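PDB 3ICJ: uncharacterized metal-dependent hydrolase from Pyrococcus furiosus, which probably hydrolyses carbon-nitrogen bonds other than peptide bonds, as a zinc-dependent member of the amidohydrolase family with two metal ions in its active site. Local coordinates for residues Asp99-Ser110 with Leu429-Ile437; Ala394-Ile405 with Lys415-Leu423. All coordinates share one frame; numbering follows the deposited sequence.

Interaction 1: residues Asp99-Ser110 with Leu429-Ile437; sequences DSHLHLDELGMS and LGFSTDSPI. With ZN (zinc ion), chain B.
His-101, His-103 and Asp-434 close on one zinc ion from the two segments. Each imidazole gives NE2, at 2.3 Å from the zinc for both His-101 and His-103, and the carboxylate adds OD1 of Asp-434, 2.4 Å from the metal. That oxygen lies at the edge of the His-103 ring and in its plane, whereas the His-101 ring and the carboxylate run side by side in the same direction with planes 80° apart. With CG of His-101 anti to the backbone N (chi1 -176°), the ring is carried along beside Asp-434. Histidine suits these posts because one ring nitrogen can take the metal while the other is held from behind: ND1 of His-101 is hydrogen-bonded to Glu-372. The carboxylated Lys-296 also binds this zinc and bridges to a second one held by His-348 and His-373.

This is the binuclear centre of an amidohydrolase barrel: the His-X-His pair sits where strand 92-102 ends and the chain turns into helix 104-112, and the aspartate comes just after strand 429-431. Backbone bonds join the two segments, Ser-100 N to Phe-431 O and, farther on, His-103 N to Ser-435 O at 2.9 Å.

Behind the metal, Asp-99 links the two segments. Its OD1 accepts from His-101 N in an Asx turn through the anti lone pair, while OD2 offers its syn lone pair to Thr-433 OG1 at 2.8 Å. The threonine hydroxyl in turn accepts from Ser-435 N, an ST turn just where Asp-434 must project. Pro-436, after a cis peptide, lays its compact ring against the first turns of helix 104-112, with CD 3.8 Å from Glu-106 CB and CG near Glu-106 O.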
loop_
_atom_site.group_PDB
_atom_site.type_symbol
_atom_site.label_atom_id
_atom_site.label_comp_id
_atom_site.label_asym_id
_atom_site.label_seq_id
_atom_site.Cartn_x
_atom_site.Cartn_y
_atom_site.Cartn_z
ATOM N N ASP A 99 5.901 3.547 -3.962
ATOM C CA ASP A 99 5.311 2.626 -2.996
ATOM C C ASP A 99 4.568 1.520 -3.752
ATOM O O ASP A 99 3.512 1.750 -4.346
ATOM C CB ASP A 99 4.364 3.399 -2.049
ATOM C CG ASP A 99 3.936 2.584 -0.826
ATOM O OD1 ASP A 99 3.585 1.408 -0.965
ATOM O OD2 ASP A 99 3.904 3.128 0.294
ATOM N N SER A 100 5.103 0.303 -3.736
ATOM C CA SER A 100 4.565 -0.718 -4.636
ATOM C C SER A 100 3.254 -1.381 -4.159
ATOM O O SER A 100 2.677 -2.176 -4.887
ATOM C CB SER A 100 5.628 -1.763 -4.974
ATOM O OG SER A 100 6.313 -2.188 -3.814
ATOM N N HIS A 101 2.795 -1.053 -2.945
ATOM C CA HIS A 101 1.566 -1.641 -2.381
ATOM C C HIS A 101 0.914 -0.730 -1.352
ATOM O O HIS A 101 1.372 -0.648 -0.207
ATOM C CB HIS A 101 1.904 -3.004 -1.733
ATOM C CG HIS A 101 0.726 -3.761 -1.199
ATOM N ND1 HIS A 101 0.454 -5.058 -1.577
ATOM C CD2 HIS A 101 -0.217 -3.432 -0.280
ATOM C CE1 HIS A 101 -0.623 -5.483 -0.937
ATOM N NE2 HIS A 101 -1.047 -4.518 -0.143
ATOM N N LEU A 102 -0.186 -0.086 -1.731
ATOM C CA LEU A 102 -1.002 0.599 -0.751
ATOM C C LEU A 102 -2.464 0.716 -1.187
ATOM O O LEU A 102 -2.829 0.364 -2.318
ATOM C CB LEU A 102 -0.401 1.969 -0.360
ATOM C CG LEU A 102 0.063 2.964 -1.422
ATOM C CD1 LEU A 102 -1.127 3.440 -2.239
ATOM C CD2 LEU A 102 0.740 4.147 -0.737
ATOM N N HIS A 103 -3.287 1.257 -0.298
ATOM C CA HIS A 103 -4.713 1.392 -0.572
ATOM C C HIS A 103 -5.070 2.854 -0.493
ATOM O O HIS A 103 -5.302 3.385 0.594
ATOM C CB HIS A 103 -5.517 0.556 0.412
ATOM C CG HIS A 103 -5.108 -0.884 0.433
ATOM N ND1 HIS A 103 -5.694 -1.833 -0.378
ATOM C CD2 HIS A 103 -4.150 -1.530 1.141
ATOM C CE1 HIS A 103 -5.122 -3.005 -0.164
ATOM N NE2 HIS A 103 -4.179 -2.848 0.748
ATOM N N LEU A 104 -5.089 3.510 -1.659
ATOM C CA LEU A 104 -5.304 4.962 -1.746
ATOM C C LEU A 104 -6.659 5.380 -1.187
ATOM O O LEU A 104 -6.759 6.415 -0.533
ATOM C CB LEU A 104 -5.203 5.466 -3.207
ATOM C CG LEU A 104 -3.856 5.563 -3.889
ATOM C CD1 LEU A 104 -4.012 6.136 -5.291
ATOM C CD2 LEU A 104 -2.931 6.435 -3.063
ATOM N N ASP A 105 -7.708 4.601 -1.467
ATOM C CA ASP A 105 -9.043 4.922 -0.927
ATOM C C ASP A 105 -9.075 4.852 0.613
ATOM O O ASP A 105 -9.538 5.786 1.291
ATOM C CB ASP A 105 -10.163 4.057 -1.568
ATOM C CG ASP A 105 -9.829 2.541 -1.629
ATOM O OD1 ASP A 105 -8.735 2.080 -1.196
ATOM O OD2 ASP A 105 -10.686 1.797 -2.151
ATOM N N GLU A 106 -8.572 3.747 1.153
ATOM C CA GLU A 106 -8.487 3.549 2.603
ATOM C C GLU A 106 -7.554 4.551 3.281
ATOM O O GLU A 106 -7.858 5.025 4.372
ATOM C CB GLU A 106 -8.046 2.122 2.928
ATOM C CG GLU A 106 -9.105 1.058 2.677
ATOM C CD GLU A 106 -8.653 -0.326 3.129
ATOM O OE1 GLU A 106 -8.504 -1.225 2.271
ATOM O OE2 GLU A 106 -8.435 -0.513 4.349
ATOM N N LEU A 107 -6.423 4.879 2.645
ATOM C CA LEU A 107 -5.541 5.927 3.174
ATOM C C LEU A 107 -6.296 7.254 3.255
ATOM O O LEU A 107 -6.234 7.932 4.269
ATOM C CB LEU A 107 -4.247 6.098 2.357
ATOM C CG LEU A 107 -3.335 7.302 2.706
ATOM C CD1 LEU A 107 -2.895 7.350 4.200
ATOM C CD2 LEU A 107 -2.098 7.355 1.781
ATOM N N GLY A 108 -7.020 7.605 2.197
ATOM C CA GLY A 108 -7.867 8.812 2.214
ATOM C C GLY A 108 -8.939 8.857 3.295
ATOM O O GLY A 108 -9.131 9.912 3.931
ATOM N N MET A 109 -9.641 7.730 3.489
ATOM C CA MET A 109 -10.644 7.576 4.552
ATOM C C MET A 109 -9.977 7.847 5.907
ATOM O O MET A 109 -10.528 8.566 6.751
ATOM C CB MET A 109 -11.276 6.155 4.541
ATOM C CG MET A 109 -12.026 5.716 3.256
ATOM S SD MET A 109 -12.582 3.973 3.148
ATOM C CE MET A 109 -12.873 3.730 1.403
ATOM N N SER A 110 -8.776 7.278 6.086
ATOM C CA SER A 110 -8.032 7.370 7.349
ATOM C C SER A 110 -7.584 8.788 7.700
ATOM O O SER A 110 -7.625 9.185 8.872
ATOM C CB SER A 110 -6.836 6.418 7.338
ATOM O OG SER A 110 -7.287 5.087 7.491
ATOM N N LEU A 429 12.608 -7.306 -5.802
ATOM C CA LEU A 429 11.863 -6.974 -4.586
ATOM C C LEU A 429 11.633 -5.468 -4.523
ATOM O O LEU A 429 12.432 -4.703 -5.024
ATOM C CB LEU A 429 12.575 -7.492 -3.320
ATOM C CG LEU A 429 11.861 -7.221 -1.989
ATOM C CD1 LEU A 429 11.717 -8.452 -1.142
ATOM C CD2 LEU A 429 12.618 -6.156 -1.229
ATOM N N GLY A 430 10.527 -5.057 -3.923
ATOM C CA GLY A 430 10.199 -3.634 -3.821
ATOM C C GLY A 430 9.662 -3.335 -2.438
ATOM O O GLY A 430 9.183 -4.247 -1.749
ATOM N N PHE A 431 9.755 -2.060 -2.038
ATOM C CA PHE A 431 9.310 -1.631 -0.730
ATOM C C PHE A 431 7.979 -0.915 -0.793
ATOM O O PHE A 431 7.685 -0.194 -1.756
ATOM C CB PHE A 431 10.342 -0.732 -0.044
ATOM C CG PHE A 431 11.511 -1.474 0.571
ATOM C CD1 PHE A 431 11.560 -2.872 0.612
ATOM C CD2 PHE A 431 12.568 -0.754 1.123
ATOM C CE1 PHE A 431 12.654 -3.532 1.194
ATOM C CE2 PHE A 431 13.657 -1.405 1.707
ATOM C CZ PHE A 431 13.696 -2.798 1.746
ATOM N N SER A 432 7.192 -1.122 0.258
ATOM C CA SER A 432 5.875 -0.537 0.402
ATOM C C SER A 432 5.525 -0.377 1.866
ATOM O O SER A 432 6.246 -0.850 2.743
ATOM C CB SER A 432 4.810 -1.396 -0.281
ATOM O OG SER A 432 4.885 -2.777 0.075
ATOM N N THR A 433 4.402 0.287 2.119
ATOM C CA THR A 433 3.935 0.525 3.470
ATOM C C THR A 433 2.655 -0.225 3.809
ATOM O O THR A 433 2.368 -0.435 4.995
ATOM C CB THR A 433 3.709 2.030 3.707
ATOM O OG1 THR A 433 2.743 2.531 2.768
ATOM C CG2 THR A 433 5.014 2.783 3.518
ATOM N N ASP A 434 1.877 -0.603 2.779
ATOM C CA ASP A 434 0.524 -1.162 2.943
ATOM C C ASP A 434 -0.345 -0.118 3.640
ATOM O O ASP A 434 -1.248 -0.459 4.401
ATOM C CB ASP A 434 0.531 -2.517 3.695
ATOM C CG ASP A 434 -0.771 -3.317 3.516
ATOM O OD1 ASP A 434 -1.677 -2.876 2.771
ATOM O OD2 ASP A 434 -0.886 -4.393 4.133
ATOM N N SER A 435 -0.040 1.154 3.368
ATOM C CA SER A 435 -0.745 2.302 3.947
ATOM C C SER A 435 -2.248 2.145 3.639
ATOM O O SER A 435 -2.613 1.767 2.492
ATOM C CB SER A 435 -0.155 3.615 3.396
ATOM O OG SER A 435 -0.801 4.758 3.912
ATOM N N PRO A 436 -3.121 2.399 4.655
ATOM C CA PRO A 436 -2.817 3.026 5.963
ATOM C C PRO A 436 -2.457 2.095 7.132
ATOM O O PRO A 436 -2.497 2.544 8.276
ATOM C CB PRO A 436 -4.109 3.787 6.287
ATOM C CG PRO A 436 -5.188 2.971 5.624
ATOM C CD PRO A 436 -4.557 2.093 4.547
ATOM N N ILE A 437 -2.131 0.829 6.864
ATOM C CA ILE A 437 -1.711 -0.088 7.939
ATOM C C ILE A 437 -0.451 0.446 8.639
ATOM O O ILE A 437 -0.429 0.570 9.871
ATOM C CB ILE A 437 -1.525 -1.579 7.459
ATOM C CG1 ILE A 437 -2.835 -2.160 6.888
ATOM C CG2 ILE A 437 -1.001 -2.473 8.595
ATOM C CD1 ILE A 437 -4.029 -2.166 7.863
HETATM ZN ZN ZN B . -2.749 -4.543 1.391
#

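Interaction 2: residues Ala394-Ile405 with Lys415-Leu423; sequences AQPHFIVSDWWI and KWAYRLKTL
Tyr-418 loses more surface here than any other residue, its ring pushed between Phe-398, Ile-399, Asp-402 and Ile-405. CG of Tyr-418 lies opposite the carbonyl carbon (chi1 -52°), which sends the ring toward Asp-402. At the far end its hydroxyl donates to Asp-402 OD2, with OH and OD2 2.6 Å apart. Asp-402 OD2 lies near the plane of the Tyr-418 ring, at its edge, and the hydroxyl meets the carboxylate on the anti side, 18° out of plane. Tyrosine fits because it fills an apolar slot with its ring and still brings a polar tip to the acid just beyond helix 398-401.

Phe-398 supplies a CH-pi contact: its CB lies over one face of the tyrosine, 4.0 Å from the centroid of the Tyr-418 ring. The two rings themselves meet obliquely, planes at 71°, with Tyr-418 CE1 in the plane of the Phe-398 ring at its edge. Gln-395 CB sits over the centre of one face of that phenyl group. Ile-399 and Tyr-418 pass each other antiparallel, CG1 of Ile-399 lying 3.6 Å from Tyr-418 CB.

The contact lies within the beta-alpha-beta crossover that joins the neighbouring parallel strands 391-394 and 429-431, packing the chain that leaves the first against the chain that returns through helix 420-426 to the second.

Leu-420, next in buried area, extends its branched end into a small apolar group. CD1 meets Ile-399 CD1 tip to tip at 3.9 Å and also touches Pro-396 CB, while CD2 turns to Ala-394 CB, 4.0 Å off. The small Ala-394 methyl and the compact Pro-396 ring let both leucine branches pack close. Ile-405 splits its work: CD1 lies by Tyr-418 CE2, and CG2 by Ala-417 CB.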
loop_
_atom_site.group_PDB
_atom_site.type_symbol
_atom_site.label_atom_id
_atom_site.label_comp_id
_atom_site.label_asym_id
_atom_site.label_seq_id
_atom_site.Cartn_x
_atom_site.Cartn_y
_atom_site.Cartn_z
ATOM N N ALA A 394 7.412 -6.064 -0.188
ATOM C CA ALA A 394 7.586 -6.216 1.259
ATOM C C ALA A 394 7.489 -4.866 1.964
ATOM O O ALA A 394 7.795 -3.821 1.382
ATOM C CB ALA A 394 8.907 -6.888 1.555
ATOM N N GLN A 395 7.070 -4.906 3.230
ATOM C CA GLN A 395 6.803 -3.722 4.037
ATOM C C GLN A 395 7.766 -3.707 5.231
ATOM O O GLN A 395 7.510 -4.387 6.245
ATOM C CB GLN A 395 5.333 -3.705 4.521
ATOM C CG GLN A 395 4.266 -3.615 3.403
ATOM C CD GLN A 395 4.058 -4.935 2.641
ATOM O OE1 GLN A 395 4.100 -6.021 3.234
ATOM N NE2 GLN A 395 3.837 -4.844 1.324
ATOM N N PRO A 396 8.887 -2.961 5.116
ATOM C CA PRO A 396 9.887 -3.053 6.182
ATOM C C PRO A 396 9.407 -2.578 7.549
ATOM O O PRO A 396 9.897 -3.090 8.554
ATOM C CB PRO A 396 11.033 -2.180 5.679
ATOM C CG PRO A 396 10.888 -2.188 4.188
ATOM C CD PRO A 396 9.415 -2.254 3.928
ATOM N N HIS A 397 8.459 -1.641 7.602
ATOM C CA HIS A 397 7.968 -1.164 8.889
ATOM C C HIS A 397 7.214 -2.244 9.690
ATOM O O HIS A 397 7.058 -2.113 10.890
ATOM C CB HIS A 397 7.157 0.147 8.770
ATOM C CG HIS A 397 7.112 0.926 10.050
ATOM N ND1 HIS A 397 5.991 0.980 10.851
ATOM C CD2 HIS A 397 8.071 1.635 10.697
ATOM C CE1 HIS A 397 6.255 1.704 11.930
ATOM N NE2 HIS A 397 7.509 2.111 11.860
ATOM N N PHE A 398 6.781 -3.323 9.035
ATOM C CA PHE A 398 6.200 -4.490 9.737
ATOM C C PHE A 398 7.192 -5.026 10.787
ATOM O O PHE A 398 6.788 -5.538 11.825
ATOM C CB PHE A 398 5.865 -5.640 8.768
ATOM C CG PHE A 398 4.567 -5.485 7.969
ATOM C CD1 PHE A 398 3.880 -4.290 7.899
ATOM C CD2 PHE A 398 4.090 -6.565 7.233
ATOM C CE1 PHE A 398 2.700 -4.177 7.143
ATOM C CE2 PHE A 398 2.925 -6.467 6.477
ATOM C CZ PHE A 398 2.226 -5.260 6.436
ATOM N N ILE A 399 8.487 -4.912 10.511
ATOM C CA ILE A 399 9.525 -5.327 11.466
ATOM C C ILE A 399 9.399 -4.588 12.808
ATOM O O ILE A 399 9.445 -5.216 13.874
ATOM C CB ILE A 399 10.955 -5.184 10.886
ATOM C CG1 ILE A 399 11.119 -6.107 9.676
ATOM C CG2 ILE A 399 11.997 -5.534 11.952
ATOM C CD1 ILE A 399 12.387 -5.848 8.814
ATOM N N VAL A 400 9.216 -3.264 12.737
ATOM C CA VAL A 400 8.955 -2.417 13.900
ATOM C C VAL A 400 7.596 -2.712 14.575
ATOM O O VAL A 400 7.527 -2.861 15.794
ATOM C CB VAL A 400 9.028 -0.898 13.508
ATOM C CG1 VAL A 400 8.775 0.008 14.721
ATOM C CG2 VAL A 400 10.384 -0.575 12.905
ATOM N N SER A 401 6.532 -2.816 13.782
ATOM C CA SER A 401 5.156 -2.912 14.301
ATOM C C SER A 401 4.805 -4.263 14.896
ATOM O O SER A 401 4.078 -4.351 15.883
ATOM C CB SER A 401 4.150 -2.614 13.195
ATOM O OG SER A 401 4.266 -1.290 12.737
ATOM N N ASP A 402 5.308 -5.327 14.269
ATOM C CA ASP A 402 4.926 -6.685 14.639
ATOM C C ASP A 402 5.890 -7.288 15.654
ATOM O O ASP A 402 6.564 -8.281 15.360
ATOM C CB ASP A 402 4.847 -7.570 13.389
ATOM C CG ASP A 402 3.858 -7.049 12.345
ATOM O OD1 ASP A 402 3.129 -6.058 12.596
ATOM O OD2 ASP A 402 3.784 -7.677 11.270
ATOM N N TRP A 403 5.936 -6.697 16.850
ATOM C CA TRP A 403 6.833 -7.129 17.929
ATOM C C TRP A 403 6.478 -8.546 18.420
ATOM O O TRP A 403 7.292 -9.222 19.043
ATOM C CB TRP A 403 6.778 -6.125 19.102
ATOM C CG TRP A 403 5.375 -5.960 19.679
ATOM C CD1 TRP A 403 4.466 -4.995 19.345
ATOM C CD2 TRP A 403 4.722 -6.799 20.663
ATOM N NE1 TRP A 403 3.297 -5.177 20.045
ATOM C CE2 TRP A 403 3.423 -6.272 20.861
ATOM C CE3 TRP A 403 5.109 -7.936 21.391
ATOM C CZ2 TRP A 403 2.506 -6.842 21.761
ATOM C CZ3 TRP A 403 4.193 -8.509 22.276
ATOM C CH2 TRP A 403 2.910 -7.955 22.458
ATOM N N TRP A 404 5.247 -8.976 18.135
ATOM C CA TRP A 404 4.706 -10.247 18.607
ATOM C C TRP A 404 4.996 -11.452 17.699
ATOM O O TRP A 404 4.421 -12.531 17.902
ATOM C CB TRP A 404 3.190 -10.092 18.836
ATOM C CG TRP A 404 2.528 -9.241 17.794
ATOM C CD1 TRP A 404 1.982 -7.997 17.970
ATOM C CD2 TRP A 404 2.370 -9.556 16.403
ATOM N NE1 TRP A 404 1.491 -7.529 16.775
ATOM C CE2 TRP A 404 1.716 -8.465 15.798
ATOM C CE3 TRP A 404 2.714 -10.660 15.611
ATOM C CZ2 TRP A 404 1.403 -8.442 14.427
ATOM C CZ3 TRP A 404 2.412 -10.640 14.264
ATOM C CH2 TRP A 404 1.759 -9.535 13.682
ATOM N N ILE A 405 5.871 -11.275 16.702
ATOM C CA ILE A 405 6.213 -12.354 15.744
ATOM C C ILE A 405 6.700 -13.638 16.420
ATOM O O ILE A 405 6.175 -14.724 16.130
ATOM C CB ILE A 405 7.246 -11.902 14.673
ATOM C CG1 ILE A 405 6.585 -10.989 13.637
ATOM C CG2 ILE A 405 7.898 -13.135 13.947
ATOM C CD1 ILE A 405 6.102 -11.698 12.384
ATOM N N LYS A 415 12.941 -16.948 12.292
ATOM C CA LYS A 415 14.023 -16.847 11.308
ATOM C C LYS A 415 13.521 -16.698 9.854
ATOM O O LYS A 415 14.241 -16.205 8.979
ATOM C CB LYS A 415 14.967 -18.055 11.420
ATOM C CG LYS A 415 15.768 -18.135 12.750
ATOM C CD LYS A 415 16.468 -19.491 12.877
ATOM C CE LYS A 415 17.203 -19.595 14.220
ATOM N NZ LYS A 415 17.590 -21.000 14.494
ATOM N N TRP A 416 12.286 -17.107 9.610
ATOM C CA TRP A 416 11.685 -16.975 8.282
ATOM C C TRP A 416 11.164 -15.568 8.001
ATOM O O TRP A 416 10.833 -15.242 6.860
ATOM C CB TRP A 416 10.521 -17.969 8.130
ATOM C CG TRP A 416 10.891 -19.445 8.310
ATOM C CD1 TRP A 416 12.140 -20.008 8.232
ATOM C CD2 TRP A 416 9.977 -20.535 8.551
ATOM N NE1 TRP A 416 12.061 -21.370 8.437
ATOM C CE2 TRP A 416 10.746 -21.721 8.622
ATOM C CE3 TRP A 416 8.579 -20.620 8.703
ATOM C CZ2 TRP A 416 10.169 -22.986 8.852
ATOM C CZ3 TRP A 416 8.001 -21.886 8.930
ATOM C CH2 TRP A 416 8.804 -23.047 9.008
ATOM N N ALA A 417 11.086 -14.734 9.033
ATOM C CA ALA A 417 10.325 -13.491 8.939
ATOM C C ALA A 417 11.076 -12.311 8.337
ATOM O O ALA A 417 12.195 -12.011 8.759
ATOM C CB ALA A 417 9.764 -13.101 10.308
ATOM N N TYR A 418 10.422 -11.633 7.384
ATOM C CA TYR A 418 10.879 -10.340 6.826
ATOM C C TYR A 418 12.335 -10.370 6.382
ATOM O O TYR A 418 13.181 -9.547 6.798
ATOM C CB TYR A 418 10.583 -9.168 7.789
ATOM C CG TYR A 418 9.138 -9.123 8.250
ATOM C CD1 TYR A 418 8.081 -9.143 7.322
ATOM C CD2 TYR A 418 8.819 -9.075 9.607
ATOM C CE1 TYR A 418 6.741 -9.117 7.749
ATOM C CE2 TYR A 418 7.480 -9.037 10.043
ATOM C CZ TYR A 418 6.449 -9.061 9.106
ATOM O OH TYR A 418 5.125 -9.023 9.528
ATOM N N ARG A 419 12.602 -11.341 5.514
ATOM C CA ARG A 419 13.952 -11.650 5.061
ATOM C C ARG A 419 14.351 -10.742 3.894
ATOM O O ARG A 419 14.601 -11.212 2.785
ATOM C CB ARG A 419 14.009 -13.128 4.654
ATOM C CG ARG A 419 13.734 -14.065 5.811
ATOM C CD ARG A 419 13.875 -15.538 5.399
ATOM N NE ARG A 419 15.263 -15.947 5.175
ATOM C CZ ARG A 419 15.623 -17.206 4.937
ATOM N NH1 ARG A 419 14.697 -18.166 4.878
ATOM N NH2 ARG A 419 16.900 -17.518 4.749
ATOM N N LEU A 420 14.409 -9.436 4.167
ATOM C CA LEU A 420 14.567 -8.410 3.147
ATOM C C LEU A 420 15.837 -8.590 2.339
ATOM O O LEU A 420 15.805 -8.524 1.110
ATOM C CB LEU A 420 14.538 -7.003 3.779
ATOM C CG LEU A 420 13.341 -6.678 4.685
ATOM C CD1 LEU A 420 13.379 -5.223 5.140
ATOM C CD2 LEU A 420 12.027 -6.967 3.998
ATOM N N LYS A 421 16.951 -8.825 3.033
ATOM C CA LYS A 421 18.243 -8.963 2.365
ATOM C C LYS A 421 18.269 -10.220 1.477
ATOM O O LYS A 421 18.684 -10.158 0.318
ATOM C CB LYS A 421 19.380 -8.961 3.398
ATOM C CG LYS A 421 20.760 -9.344 2.860
ATOM C CD LYS A 421 21.285 -8.288 1.908
ATOM C CE LYS A 421 22.752 -8.511 1.580
ATOM N NZ LYS A 421 23.049 -7.988 0.223
ATOM N N THR A 422 17.792 -11.338 2.016
ATOM C CA THR A 422 17.777 -12.603 1.290
ATOM C C THR A 422 16.864 -12.530 0.065
ATOM O O THR A 422 17.300 -12.826 -1.047
ATOM C CB THR A 422 17.368 -13.765 2.206
ATOM O OG1 THR A 422 18.326 -13.880 3.249
ATOM C CG2 THR A 422 17.331 -15.106 1.451
ATOM N N LEU A 423 15.617 -12.110 0.266
ATOM C CA LEU A 423 14.688 -11.966 -0.845
ATOM C C LEU A 423 15.165 -11.024 -1.962
ATOM O O LEU A 423 15.053 -11.351 -3.145
ATOM C CB LEU A 423 13.283 -11.586 -0.345
ATOM C CG LEU A 423 12.557 -12.556 0.599
ATOM C CD1 LEU A 423 11.286 -11.893 1.119
ATOM C CD2 LEU A 423 12.246 -13.899 -0.061
#

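How the interactions relate
The centres of the two contacts lie about 17 Å apart, yet they share the parallel sheet of strands 346-349, 370-371, 391-394 and 429-431. Along the chain the order is 99-110, 394-405, 415-423, 429-437, so interaction 2 is nested within the long loop closed by interaction 1; helix 420-426 is followed after a short turn by strand 429-431. The segments also touch, through probable hydrogen bonds between Gly-430 O and Ala-394 N on adjacent strands and between Ser-432 OG and Gln-395 NE2. Since Gln-395 is hydrogen-bonded to the zinc ligand His-373, and Phe-398 lies near Asp-434, one end of the 394-405 packing reaches the second shell of the metal site.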